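Local coordinates for DNA protection during starvation protein (Halobacterium salinarum, PDB 1TJO) that probably protects DNA from oxidative damage by oxidising ferrous iron with hydrogen peroxide and storing it as ferric mineral inside a hollow twelve-subunit shell, at residues 3-7 against 8-12; 107-110 against 111-115; 127-130 against 131-135; 143-146 against 147-150; 162-165 against 166-170. All blocks are in the same frame, centred on the assembly; numbering follows the deposited sequence.

Contact 1: 3-7 against 8-12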
loop_
_atom_site.group_PDB
_atom_site.type_symbol
_atom_site.label_atom_id
_atom_site.label_comp_id
_atom_site.label_asym_id
_atom_site.label_seq_id
_atom_site.Cartn_x
_atom_site.Cartn_y
_atom_site.Cartn_z
ATOM N N THR A 3 -44.996 3.676 -26.835
ATOM C CA THR A 3 -44.754 2.391 -26.174
ATOM C C THR A 3 -44.060 1.399 -27.113
ATOM O O THR A 3 -43.597 0.350 -26.679
ATOM C CB THR A 3 -46.109 1.804 -25.655
ATOM O OG1 THR A 3 -46.714 2.746 -24.752
ATOM C CG2 THR A 3 -45.874 0.588 -24.786
ATOM N N GLN A 4 -43.968 1.755 -28.388
ATOM C CA GLN A 4 -43.483 0.872 -29.433
ATOM C C GLN A 4 -42.170 1.348 -30.073
ATOM O O GLN A 4 -41.732 0.777 -31.065
ATOM C CB GLN A 4 -44.571 0.756 -30.498
ATOM C CG GLN A 4 -45.824 0.034 -29.989
ATOM C CD GLN A 4 -46.996 0.246 -30.894
ATOM O OE1 GLN A 4 -47.337 1.373 -31.212
ATOM N NE2 GLN A 4 -47.590 -0.842 -31.365
ATOM N N LYS A 5 -41.538 2.377 -29.505
ATOM C CA LYS A 5 -40.328 2.944 -30.096
ATOM C C LYS A 5 -39.218 1.953 -29.822
ATOM O O LYS A 5 -39.199 1.306 -28.787
ATOM C CB LYS A 5 -39.973 4.318 -29.493
ATOM C CG LYS A 5 -41.006 5.400 -29.803
ATOM C CD LYS A 5 -40.399 6.670 -30.427
ATOM C CE LYS A 5 -39.420 7.369 -29.470
ATOM N NZ LYS A 5 -39.300 8.862 -29.735
ATOM N N ASN A 6 -38.293 1.831 -30.745
ATOM C CA ASN A 6 -37.217 0.900 -30.509
ATOM C C ASN A 6 -36.223 1.459 -29.498
ATOM O O ASN A 6 -35.805 0.754 -28.569
ATOM C CB ASN A 6 -36.590 0.472 -31.822
ATOM C CG ASN A 6 -37.307 -0.746 -32.409
ATOM O OD1 ASN A 6 -36.870 -1.882 -32.209
ATOM N ND2 ASN A 6 -38.440 -0.517 -33.075
ATOM N N ALA A 7 -35.922 2.747 -29.625
ATOM C CA ALA A 7 -34.981 3.388 -28.722
ATOM C C ALA A 7 -35.553 3.476 -27.316
ATOM O O ALA A 7 -36.748 3.678 -27.087
ATOM C CB ALA A 7 -34.609 4.759 -29.215
ATOM N N ARG A 8 -34.671 3.339 -26.357
ATOM C CA ARG A 8 -35.029 3.558 -24.973
ATOM C C ARG A 8 -35.090 5.055 -24.610
ATOM O O ARG A 8 -35.878 5.485 -23.772
ATOM C CB ARG A 8 -33.988 2.844 -24.125
ATOM C CG ARG A 8 -34.357 2.762 -22.741
ATOM C CD ARG A 8 -33.534 1.765 -21.931
ATOM N NE ARG A 8 -33.804 2.027 -20.528
ATOM C CZ ARG A 8 -34.883 1.618 -19.874
ATOM N NH1 ARG A 8 -35.808 0.893 -20.469
ATOM N NH2 ARG A 8 -35.028 1.945 -18.592
ATOM N N ALA A 9 -34.219 5.841 -25.215
ATOM C CA ALA A 9 -34.213 7.275 -25.083
ATOM C C ALA A 9 -33.746 7.844 -26.423
ATOM O O ALA A 9 -32.921 7.267 -27.126
ATOM C CB ALA A 9 -33.286 7.756 -23.919
ATOM N N THR A 10 -34.312 8.982 -26.794
ATOM C CA THR A 10 -33.962 9.623 -28.043
ATOM C C THR A 10 -32.967 10.739 -27.809
ATOM O O THR A 10 -33.162 11.582 -26.929
ATOM C CB THR A 10 -35.267 10.205 -28.646
ATOM O OG1 THR A 10 -36.144 9.120 -28.958
ATOM C CG2 THR A 10 -34.975 10.912 -29.942
ATOM N N ALA A 11 -31.915 10.781 -28.600
ATOM C CA ALA A 11 -30.911 11.832 -28.473
ATOM C C ALA A 11 -31.583 13.193 -28.490
ATOM O O ALA A 11 -32.516 13.423 -29.290
ATOM C CB ALA A 11 -29.948 11.755 -29.607
ATOM N N GLY A 12 -31.103 14.097 -27.638
ATOM C CA GLY A 12 -31.666 15.436 -27.537
ATOM C C GLY A 12 -32.863 15.614 -26.603
ATOM O O GLY A 12 -33.226 16.738 -26.282
#
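The ammonium group of K5 reaches T10 and donates a hydrogen bond to the side-chain hydroxyl. NZ of K5 and OG1 of T10 lie 3.3 Å apart, a rather long bond. CE of K5 follows at 3.7 Å from OG1 of T10. The two side chains cross at about a right angle. CE and NZ are the lysine atoms that come close to the hydroxyl. The lysine chain is bent at its second and third torsions (chi2 -127°, chi3 -63°), and these bends steer NZ toward T10.

Between these two ends the backbone makes a bend. A7 packs against the chain after it, with its CB 3.7 Å from the carbonyl O of A9. R8 sends an extended side chain off to other subunits. Its NH2 forms salt bridges with E56 of a second subunit and D172 of a third. A7 and T10 pack on D111 of the second subunit, and the backbone of R8 and A9 bonds to that subunit as well.

This is the N-terminal tail before helix 24-54, lying at the surface without regular structure. A single long hydrogen bond spans the bend, whereas R8 pairs with acidic residues of two other chains. The tail therefore probably owes its course more to neighbouring subunits than to its own internal bonds.

Contact 2: 107-110 against 111-115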
loop_
_atom_site.group_PDB
_atom_site.type_symbol
_atom_site.label_atom_id
_atom_site.label_comp_id
_atom_site.label_asym_id
_atom_site.label_seq_id
_atom_site.Cartn_x
_atom_site.Cartn_y
_atom_site.Cartn_z
ATOM N N VAL A 107 -10.004 21.873 -33.913
ATOM C CA VAL A 107 -9.261 20.632 -33.892
ATOM C C VAL A 107 -8.137 20.688 -34.916
ATOM O O VAL A 107 -8.345 21.178 -36.030
ATOM C CB VAL A 107 -10.205 19.431 -34.196
ATOM C CG1 VAL A 107 -11.509 19.547 -33.437
ATOM C CG2 VAL A 107 -10.517 19.318 -35.637
ATOM N N GLU A 108 -6.952 20.213 -34.575
ATOM C CA GLU A 108 -5.879 20.076 -35.550
ATOM C C GLU A 108 -6.267 19.118 -36.635
ATOM O O GLU A 108 -6.926 18.127 -36.373
ATOM C CB GLU A 108 -4.603 19.474 -34.936
ATOM C CG GLU A 108 -3.781 20.461 -34.199
ATOM C CD GLU A 108 -2.498 19.918 -33.610
ATOM O OE1 GLU A 108 -1.819 20.730 -32.966
ATOM O OE2 GLU A 108 -2.138 18.727 -33.814
ATOM N N ASP A 109 -5.743 19.346 -37.831
ATOM C CA ASP A 109 -5.844 18.337 -38.872
ATOM C C ASP A 109 -4.880 17.182 -38.537
ATOM O O ASP A 109 -4.197 17.224 -37.524
ATOM C CB ASP A 109 -5.655 18.928 -40.270
ATOM C CG ASP A 109 -4.251 19.367 -40.591
ATOM O OD1 ASP A 109 -4.129 20.060 -41.633
ATOM O OD2 ASP A 109 -3.222 19.048 -39.996
ATOM N N GLU A 110 -4.832 16.162 -39.369
ATOM C CA GLU A 110 -4.142 14.913 -38.982
ATOM C C GLU A 110 -2.636 14.908 -39.161
ATOM O O GLU A 110 -1.957 13.907 -38.806
ATOM C CB GLU A 110 -4.780 13.717 -39.715
ATOM C CG GLU A 110 -6.170 13.420 -39.187
ATOM C CD GLU A 110 -6.129 12.925 -37.750
ATOM O OE1 GLU A 110 -6.760 13.578 -36.888
ATOM O OE2 GLU A 110 -5.480 11.894 -37.507
ATOM N N ASP A 111 -2.073 15.982 -39.692
ATOM C CA ASP A 111 -0.630 16.060 -39.745
ATOM C C ASP A 111 -0.129 16.370 -38.343
ATOM O O ASP A 111 -0.913 16.763 -37.467
ATOM C CB ASP A 111 -0.157 17.111 -40.724
ATOM C CG ASP A 111 -0.475 16.747 -42.170
ATOM O OD1 ASP A 111 -0.729 15.558 -42.481
ATOM O OD2 ASP A 111 -0.439 17.610 -43.060
ATOM N N VAL A 112 1.170 16.121 -38.150
ATOM C CA VAL A 112 1.850 16.338 -36.874
ATOM C C VAL A 112 2.679 17.599 -36.924
ATOM O O VAL A 112 3.490 17.765 -37.816
ATOM C CB VAL A 112 2.741 15.132 -36.551
ATOM C CG1 VAL A 112 3.524 15.344 -35.235
ATOM C CG2 VAL A 112 1.889 13.917 -36.448
ATOM N N TYR A 113 2.485 18.478 -35.954
ATOM C CA TYR A 113 3.190 19.736 -35.908
ATOM C C TYR A 113 4.183 19.733 -34.773
ATOM O O TYR A 113 4.156 18.868 -33.874
ATOM C CB TYR A 113 2.190 20.856 -35.779
ATOM C CG TYR A 113 1.254 20.798 -36.958
ATOM C CD1 TYR A 113 0.018 20.186 -36.882
ATOM C CD2 TYR A 113 1.660 21.294 -38.192
ATOM C CE1 TYR A 113 -0.812 20.072 -38.016
ATOM C CE2 TYR A 113 0.859 21.202 -39.285
ATOM C CZ TYR A 113 -0.367 20.596 -39.210
ATOM O OH TYR A 113 -1.152 20.532 -40.346
ATOM N N ASP A 114 5.076 20.709 -34.813
ATOM C CA ASP A 114 6.095 20.801 -33.795
ATOM C C ASP A 114 5.437 21.010 -32.455
ATOM O O ASP A 114 4.231 21.381 -32.353
ATOM C CB ASP A 114 7.088 21.923 -34.094
ATOM C CG ASP A 114 6.433 23.253 -34.152
ATOM O OD1 ASP A 114 6.218 23.743 -35.266
ATOM O OD2 ASP A 114 6.015 23.869 -33.179
ATOM N N ILE A 115 6.210 20.827 -31.404
ATOM C CA ILE A 115 5.595 20.878 -30.065
ATOM C C ILE A 115 5.052 22.252 -29.646
ATOM O O ILE A 115 4.024 22.335 -28.982
ATOM C CB ILE A 115 6.532 20.215 -28.975
ATOM C CG1 ILE A 115 5.782 20.041 -27.649
ATOM C CG2 ILE A 115 7.802 21.020 -28.766
ATOM C CD1 ILE A 115 4.582 19.127 -27.742
HETATM O O HOH W 1 0.678 18.103 -33.702
#
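D109 and Y113 are brought together by their first torsions. In D109, CG sits between the backbone N and the carbonyl carbon (chi1 71°), which turns the carboxylate toward the residues ahead. In Y113, CG is anti to the carbonyl carbon (chi1 -59°), and the ring lies back along the bend. The phenol donates to the carboxylate, with OH of Y113 2.6 Å from OD2 of D109. OD2 is met on its syn side, and it lies at the ring edge, in the ring plane. The same oxygen accepts a second bond from above the carboxylate plane, from the backbone N of D111 at 3.3 Å.

The side chains of E108 and Y113 run antiparallel past one another. OE2 of E108 comes to 4.0 Å from CD1 of Y113, at the ring edge, with carboxylate and ring planes 81° apart. A water links the two residues: it donates to OE2 of E108 and accepts from N of Y113, each at 2.9 Å. OE2 also forms a salt bridge with K50, and OE1 accepts from N121. D111 turns to a second subunit, where A11 N donates to its OD1.

This loop leads into helix 115-142, which D114 caps at its start. OD2 of D109 lies 4.4 Å from OD2 of D111. Two donors on the D109 oxygen would offset some of the repulsion between these carboxylates. K50 probably balances the charge of E108 by its salt bridge. Together these bonds probably help the acidic loop to fold back.

Contact 3: 127-130 against 131-135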
loop_
_atom_site.group_PDB
_atom_site.type_symbol
_atom_site.label_atom_id
_atom_site.label_comp_id
_atom_site.label_asym_id
_atom_site.label_seq_id
_atom_site.Cartn_x
_atom_site.Cartn_y
_atom_site.Cartn_z
ATOM N N GLY A 127 -8.675 27.230 -23.066
ATOM C CA GLY A 127 -9.230 28.538 -22.810
ATOM C C GLY A 127 -10.684 28.625 -23.140
ATOM O O GLY A 127 -11.469 29.177 -22.365
ATOM N N ASP A 128 -11.072 28.055 -24.257
ATOM C CA ASP A 128 -12.487 28.054 -24.651
ATOM C C ASP A 128 -13.351 27.280 -23.651
ATOM O O ASP A 128 -14.464 27.678 -23.297
ATOM C CB ASP A 128 -12.600 27.383 -26.020
ATOM C CG ASP A 128 -12.102 28.263 -27.169
ATOM O OD1 ASP A 128 -11.638 29.406 -26.969
ATOM O OD2 ASP A 128 -12.145 27.836 -28.327
ATOM N N ILE A 129 -12.817 26.146 -23.176
ATOM C CA ILE A 129 -13.529 25.286 -22.237
ATOM C C ILE A 129 -13.640 25.968 -20.872
ATOM O O ILE A 129 -14.645 25.881 -20.215
ATOM C CB ILE A 129 -12.852 23.906 -22.103
ATOM C CG1 ILE A 129 -13.005 23.139 -23.426
ATOM C CG2 ILE A 129 -13.505 23.111 -20.986
ATOM C CD1 ILE A 129 -12.242 21.831 -23.517
ATOM N N ILE A 130 -12.597 26.656 -20.476
ATOM C CA ILE A 130 -12.517 27.322 -19.195
ATOM C C ILE A 130 -13.547 28.456 -19.161
ATOM O O ILE A 130 -14.282 28.564 -18.209
ATOM C CB ILE A 130 -11.093 27.829 -18.944
ATOM C CG1 ILE A 130 -10.199 26.659 -18.472
ATOM C CG2 ILE A 130 -11.058 28.904 -17.865
ATOM C CD1 ILE A 130 -8.809 26.937 -18.642
ATOM N N GLU A 131 -13.655 29.234 -20.245
ATOM C CA GLU A 131 -14.627 30.320 -20.274
ATOM C C GLU A 131 -16.047 29.784 -20.244
ATOM O O GLU A 131 -16.903 30.289 -19.499
ATOM C CB GLU A 131 -14.432 31.207 -21.504
ATOM C CG GLU A 131 -13.121 31.946 -21.493
ATOM C CD GLU A 131 -13.045 33.003 -22.580
ATOM O OE1 GLU A 131 -12.618 32.683 -23.706
ATOM O OE2 GLU A 131 -13.452 34.144 -22.304
ATOM N N ALA A 132 -16.316 28.736 -21.017
ATOM C CA ALA A 132 -17.642 28.122 -20.985
ATOM C C ALA A 132 -17.992 27.496 -19.650
ATOM O O ALA A 132 -19.115 27.672 -19.167
ATOM C CB ALA A 132 -17.802 27.121 -22.099
ATOM N N THR A 133 -17.021 26.841 -19.009
ATOM C CA THR A 133 -17.283 26.206 -17.747
ATOM C C THR A 133 -17.643 27.228 -16.691
ATOM O O THR A 133 -18.505 27.003 -15.862
ATOM C CB THR A 133 -16.082 25.368 -17.308
ATOM O OG1 THR A 133 -15.871 24.354 -18.317
ATOM C CG2 THR A 133 -16.399 24.663 -15.949
ATOM N N ARG A 134 -16.970 28.362 -16.721
ATOM C CA ARG A 134 -17.307 29.437 -15.805
ATOM C C ARG A 134 -18.751 29.888 -15.980
ATOM O O ARG A 134 -19.453 30.071 -14.993
ATOM C CB ARG A 134 -16.375 30.615 -16.009
ATOM C CG ARG A 134 -15.003 30.448 -15.392
ATOM C CD ARG A 134 -14.100 31.626 -15.663
ATOM N NE ARG A 134 -12.727 31.334 -15.343
ATOM C CZ ARG A 134 -11.661 31.746 -16.006
ATOM N NH1 ARG A 134 -11.765 32.582 -17.018
ATOM N NH2 ARG A 134 -10.461 31.382 -15.588
ATOM N N GLU A 135 -19.154 30.075 -17.230
ATOM C CA GLU A 135 -20.545 30.422 -17.562
ATOM C C GLU A 135 -21.521 29.372 -17.081
ATOM O O GLU A 135 -22.575 29.678 -16.511
ATOM C CB GLU A 135 -20.675 30.615 -19.065
ATOM C CG GLU A 135 -19.927 31.844 -19.585
ATOM C CD GLU A 135 -20.028 32.044 -21.102
ATOM O OE1 GLU A 135 -19.250 32.875 -21.638
ATOM O OE2 GLU A 135 -20.868 31.401 -21.777
#
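E131 lies one turn after G127 and folds back over it. Its CG lies 3.3 Å from the carbonyl O of G127, the same oxygen that accepts the backbone N-H of E131. The carboxylate goes to R21 of a fifth subunit, which also pairs with D128. A132 follows with a backbone bond to D128, and its CB rests 3.6 Å from the D128 carbonyl O.

T133 donates twice to the carbonyl O of I129. Its hydroxyl OG1 is 2.7 Å from that oxygen. The backbone N of T133 donates to the same oxygen at 2.8 Å. The two donors reach it from opposite faces of the carbonyl plane. The hydroxyl can do so because OG1 is anti to its own carbonyl carbon (chi1 -61°), which turns it toward the preceding turn.

The side chains of R134 and I130 run alongside each other in one direction. CG2 of I130 sits over the centre of one guanidinium face of R134, 3.4 Å above the plane. NH2 of R134 forms a salt bridge with E160 and donates to L20 O of the fifth subunit.

On this middle part of helix 115-142, I129 packs against helices 24-54 and 146-169. The T133 hydroxyl is satisfied within its own helix despite its burial. The I130 methyl covers one face of the arginine, while NH2 is paired with E160 and the fifth subunit.

Contact 4: 143-146 against 147-150. With SO4 (sulfate ion), chain E.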
loop_
_atom_site.group_PDB
_atom_site.type_symbol
_atom_site.label_atom_id
_atom_site.label_comp_id
_atom_site.label_asym_id
_atom_site.label_seq_id
_atom_site.Cartn_x
_atom_site.Cartn_y
_atom_site.Cartn_z
ATOM N N LEU A 143 -29.949 28.178 -11.400
ATOM C CA LEU A 143 -31.057 27.225 -11.421
ATOM C C LEU A 143 -31.203 26.426 -10.108
ATOM O O LEU A 143 -32.122 25.647 -10.006
ATOM C CB LEU A 143 -30.916 26.245 -12.586
ATOM C CG LEU A 143 -30.913 26.846 -13.999
ATOM C CD1 LEU A 143 -30.492 25.831 -15.014
ATOM C CD2 LEU A 143 -32.271 27.416 -14.355
ATOM N N GLY A 144 -30.297 26.579 -9.143
ATOM C CA GLY A 144 -30.398 25.868 -7.872
ATOM C C GLY A 144 -29.838 24.457 -7.921
ATOM O O GLY A 144 -30.039 23.641 -7.000
ATOM N N ASP A 145 -29.094 24.179 -8.985
ATOM C CA ASP A 145 -28.478 22.858 -9.167
ATOM C C ASP A 145 -27.050 22.958 -8.654
ATOM O O ASP A 145 -26.055 23.004 -9.419
ATOM C CB ASP A 145 -28.529 22.406 -10.622
ATOM C CG ASP A 145 -28.031 20.982 -10.796
ATOM O OD1 ASP A 145 -28.080 20.494 -11.945
ATOM O OD2 ASP A 145 -27.567 20.316 -9.810
ATOM N N HIS A 146 -26.961 22.938 -7.332
ATOM C CA HIS A 146 -25.707 23.150 -6.619
ATOM C C HIS A 146 -24.748 22.006 -6.789
ATOM O O HIS A 146 -23.539 22.215 -6.775
ATOM C CB HIS A 146 -25.989 23.379 -5.135
ATOM C CG HIS A 146 -26.826 24.586 -4.897
ATOM N ND1 HIS A 146 -26.339 25.861 -5.074
ATOM C CD2 HIS A 146 -28.137 24.714 -4.587
ATOM C CE1 HIS A 146 -27.311 26.728 -4.847
ATOM N NE2 HIS A 146 -28.414 26.059 -4.554
ATOM N N ALA A 147 -25.259 20.801 -6.949
ATOM C CA ALA A 147 -24.366 19.668 -7.206
ATOM C C ALA A 147 -23.675 19.784 -8.590
ATOM O O ALA A 147 -22.476 19.577 -8.715
ATOM C CB ALA A 147 -25.086 18.358 -7.089
ATOM N N THR A 148 -24.419 20.144 -9.617
ATOM C CA THR A 148 -23.792 20.388 -10.911
ATOM C C THR A 148 -22.782 21.515 -10.829
ATOM O O THR A 148 -21.722 21.404 -11.378
ATOM C CB THR A 148 -24.808 20.727 -11.963
ATOM O OG1 THR A 148 -25.643 19.590 -12.197
ATOM C CG2 THR A 148 -24.153 21.019 -13.282
ATOM N N ALA A 149 -23.118 22.609 -10.152
ATOM C CA ALA A 149 -22.196 23.729 -10.019
ATOM C C ALA A 149 -20.921 23.324 -9.345
ATOM O O ALA A 149 -19.823 23.688 -9.803
ATOM C CB ALA A 149 -22.822 24.843 -9.217
ATOM N N HIS A 150 -21.073 22.542 -8.269
ATOM C CA HIS A 150 -19.927 22.015 -7.491
ATOM C C HIS A 150 -19.035 21.121 -8.397
ATOM O O HIS A 150 -17.827 21.280 -8.458
ATOM C CB HIS A 150 -20.419 21.200 -6.317
ATOM C CG HIS A 150 -19.320 20.563 -5.528
ATOM N ND1 HIS A 150 -18.452 21.297 -4.765
ATOM C CD2 HIS A 150 -18.979 19.263 -5.358
ATOM C CE1 HIS A 150 -17.581 20.485 -4.201
ATOM N NE2 HIS A 150 -17.883 19.240 -4.532
HETATM S S SO4 E . -17.609 24.453 -3.952
HETATM O O1 SO4 E . -16.863 25.392 -4.776
HETATM O O2 SO4 E . -18.841 24.034 -4.631
HETATM O O3 SO4 E . -16.738 23.238 -3.790
HETATM O O4 SO4 E . -17.854 25.064 -2.651
HETATM O O HOH W 2 -28.044 19.890 -7.153
#
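D145 holds T148 with both carboxylate oxygens, and each is approached from above the carboxylate plane. The hydroxyl of T148 donates to OD1, with OG1 2.6 Å from OD1 of D145. The backbone N of T148 donates to OD2 of D145 at 3.2 Å, nearly straight at 165°. The carboxylate can reach forward because CG of D145 is anti to the backbone N (chi1 -174°). A water adds a link from OD2 of D145 to N of A147. R84 completes the cluster: it forms a salt bridge with OD2 of D145 and donates from NE to OG1 of T148.

Two residues after T148, ND1 of H150 points at a sulfate, probably from the crystallisation liquor. ND1 of H150 is 2.8 Å from sulfate O2 in a nearly straight bond, and a weak one goes to O3. The same sulfate is bound by H150 of the third and fifth subunits and by R153 of all three chains, where three subunits meet. H150 also packs on E154 of the third subunit, a residue involved in iron nucleation.

G144 has a positive phi and closes helix 115-142 in a Schellman motif. D145 then N-caps helix 146-169 of the ferritin-like bundle.

Contact 5: 162-165 against 166-170. With MG (magnesium ion), chain H.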
loop_
_atom_site.group_PDB
_atom_site.type_symbol
_atom_site.label_atom_id
_atom_site.label_comp_id
_atom_site.label_asym_id
_atom_site.label_seq_id
_atom_site.Cartn_x
_atom_site.Cartn_y
_atom_site.Cartn_z
ATOM N N ASP A 162 -3.967 22.438 -15.700
ATOM C CA ASP A 162 -3.280 21.975 -16.910
ATOM C C ASP A 162 -3.074 23.058 -17.967
ATOM O O ASP A 162 -2.037 23.116 -18.597
ATOM C CB ASP A 162 -4.044 20.820 -17.540
ATOM C CG ASP A 162 -3.975 19.578 -16.708
ATOM O OD1 ASP A 162 -2.992 19.506 -15.929
ATOM O OD2 ASP A 162 -4.778 18.643 -16.792
ATOM N N ALA A 163 -4.055 23.948 -18.130
ATOM C CA ALA A 163 -3.897 25.089 -19.039
ATOM C C ALA A 163 -2.721 25.966 -18.627
ATOM O O ALA A 163 -1.921 26.407 -19.452
ATOM C CB ALA A 163 -5.152 25.905 -19.086
ATOM N N HIS A 164 -2.622 26.201 -17.342
ATOM C CA HIS A 164 -1.519 26.979 -16.766
ATOM C C HIS A 164 -0.161 26.302 -17.025
ATOM O O HIS A 164 0.806 27.003 -17.338
ATOM C CB HIS A 164 -1.762 27.206 -15.272
ATOM C CG HIS A 164 -0.566 27.682 -14.543
ATOM N ND1 HIS A 164 0.176 26.861 -13.723
ATOM C CD2 HIS A 164 0.062 28.877 -14.564
ATOM C CE1 HIS A 164 1.195 27.551 -13.238
ATOM N NE2 HIS A 164 1.153 28.772 -13.738
ATOM N N HIS A 165 -0.071 24.978 -16.912
ATOM C CA HIS A 165 1.172 24.274 -17.177
ATOM C C HIS A 165 1.587 24.503 -18.618
ATOM O O HIS A 165 2.744 24.748 -18.918
ATOM C CB HIS A 165 1.015 22.769 -16.940
ATOM C CG HIS A 165 1.138 22.378 -15.522
ATOM N ND1 HIS A 165 2.089 21.475 -15.087
ATOM C CD2 HIS A 165 0.392 22.695 -14.444
ATOM C CE1 HIS A 165 1.935 21.286 -13.787
ATOM N NE2 HIS A 165 0.910 22.010 -13.372
ATOM N N ILE A 166 0.632 24.425 -19.526
ATOM C CA ILE A 166 0.957 24.673 -20.944
ATOM C C ILE A 166 1.463 26.076 -21.164
ATOM O O ILE A 166 2.478 26.277 -21.885
ATOM C CB ILE A 166 -0.249 24.322 -21.876
ATOM C CG1 ILE A 166 -0.508 22.820 -21.863
ATOM C CG2 ILE A 166 -0.044 24.875 -23.315
ATOM C CD1 ILE A 166 -1.828 22.408 -22.465
ATOM N N GLU A 167 0.809 27.051 -20.534
ATOM C CA GLU A 167 1.276 28.421 -20.582
ATOM C C GLU A 167 2.735 28.533 -20.136
ATOM O O GLU A 167 3.540 29.172 -20.802
ATOM C CB GLU A 167 0.381 29.348 -19.730
ATOM C CG GLU A 167 0.726 30.821 -19.879
ATOM C CD GLU A 167 -0.421 31.771 -19.565
ATOM O OE1 GLU A 167 -0.762 31.879 -18.380
ATOM O OE2 GLU A 167 -0.926 32.454 -20.493
ATOM N N HIS A 168 3.083 27.889 -19.014
ATOM C CA HIS A 168 4.476 27.814 -18.596
ATOM C C HIS A 168 5.455 27.143 -19.512
ATOM O O HIS A 168 6.558 27.655 -19.671
ATOM C CB HIS A 168 4.604 27.287 -17.202
ATOM C CG HIS A 168 4.327 28.330 -16.166
ATOM N ND1 HIS A 168 4.814 28.251 -14.872
ATOM C CD2 HIS A 168 3.657 29.509 -16.255
ATOM C CE1 HIS A 168 4.425 29.331 -14.206
ATOM N NE2 HIS A 168 3.718 30.100 -15.019
ATOM N N TYR A 169 5.054 26.041 -20.150
ATOM C CA TYR A 169 5.961 25.355 -21.071
ATOM C C TYR A 169 6.352 26.258 -22.255
ATOM O O TYR A 169 7.456 26.126 -22.769
ATOM C CB TYR A 169 5.303 24.146 -21.658
ATOM C CG TYR A 169 5.432 22.874 -20.842
ATOM C CD1 TYR A 169 6.681 22.365 -20.499
ATOM C CD2 TYR A 169 4.295 22.217 -20.393
ATOM C CE1 TYR A 169 6.790 21.173 -19.791
ATOM C CE2 TYR A 169 4.412 21.057 -19.654
ATOM C CZ TYR A 169 5.649 20.542 -19.369
ATOM O OH TYR A 169 5.745 19.345 -18.675
ATOM N N LEU A 170 5.422 27.138 -22.648
ATOM C CA LEU A 170 5.572 28.069 -23.763
ATOM C C LEU A 170 6.276 29.368 -23.438
ATOM O O LEU A 170 6.593 30.154 -24.344
ATOM C CB LEU A 170 4.210 28.396 -24.375
ATOM C CG LEU A 170 3.552 27.205 -25.059
ATOM C CD1 LEU A 170 2.131 27.462 -25.526
ATOM C CD2 LEU A 170 4.411 26.654 -26.229
HETATM MG MG MG H . 3.676 32.652 -15.184
HETATM O O HOH W 3 3.289 32.837 -17.260
HETATM O O HOH W 4 1.807 32.305 -14.976
HETATM O O HOH W 5 3.656 34.607 -15.060
#
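NE2 of H168 binds a magnesium ion at 2.6 Å, a long bond, and the edge of the H164 imidazole turns its NE2 toward the face of the H168 ring. NE2 of H164 lies 3.1 Å above the H168 plane, nearer the ring's margin than its centre. The rings form an edge-to-face pair, with centroids 4.2 Å apart and planes at 57°. NE2 of H164 and NE2 of H168 are 3.2 Å apart and share no hydrogen. CG of H164 is anti to the backbone N (chi1 166°), which brings the end of the side chain toward the next turn. The four-residue spacing puts both imidazoles on one side of the helix.

Three waters, E56 of a sixth subunit and Q86 of the fifth complete the magnesium site, so the metal joins three subunits. Q86 also makes a weak hydrogen bond with NE2 of H164. CD2 of Y169 lies 3.3 Å from the carbonyl O of H165, and its OH bonds to D62.

H164 and H168 are both involved in iron translocation, as are E56 and Q86. Magnesium here shows that the site can hold a cation, which would fit a path for iron.

In the fold
The five contacts come in series along the chain. Contact 1 is in the N-terminal tail and contact 2 in the loop before helix 115-142. Contact 3 is in the middle of that helix. Contacts 4 and 5 share helix 146-169, with centres about 29 Å apart. Contacts 3 and 5 touch, through I130 and A163, where the two helices pack; their centres are about 16 Å apart. Contacts 1 and 5 are the most distant, about 44 Å between centres, on opposite sides of the chain's centre. All five meet other subunits: contacts 1 and 2 both touch the second, contacts 3, 4 and 5 the fifth. Tail, loop and helices alike meet neighbouring subunits, as befits a dodecameric shell.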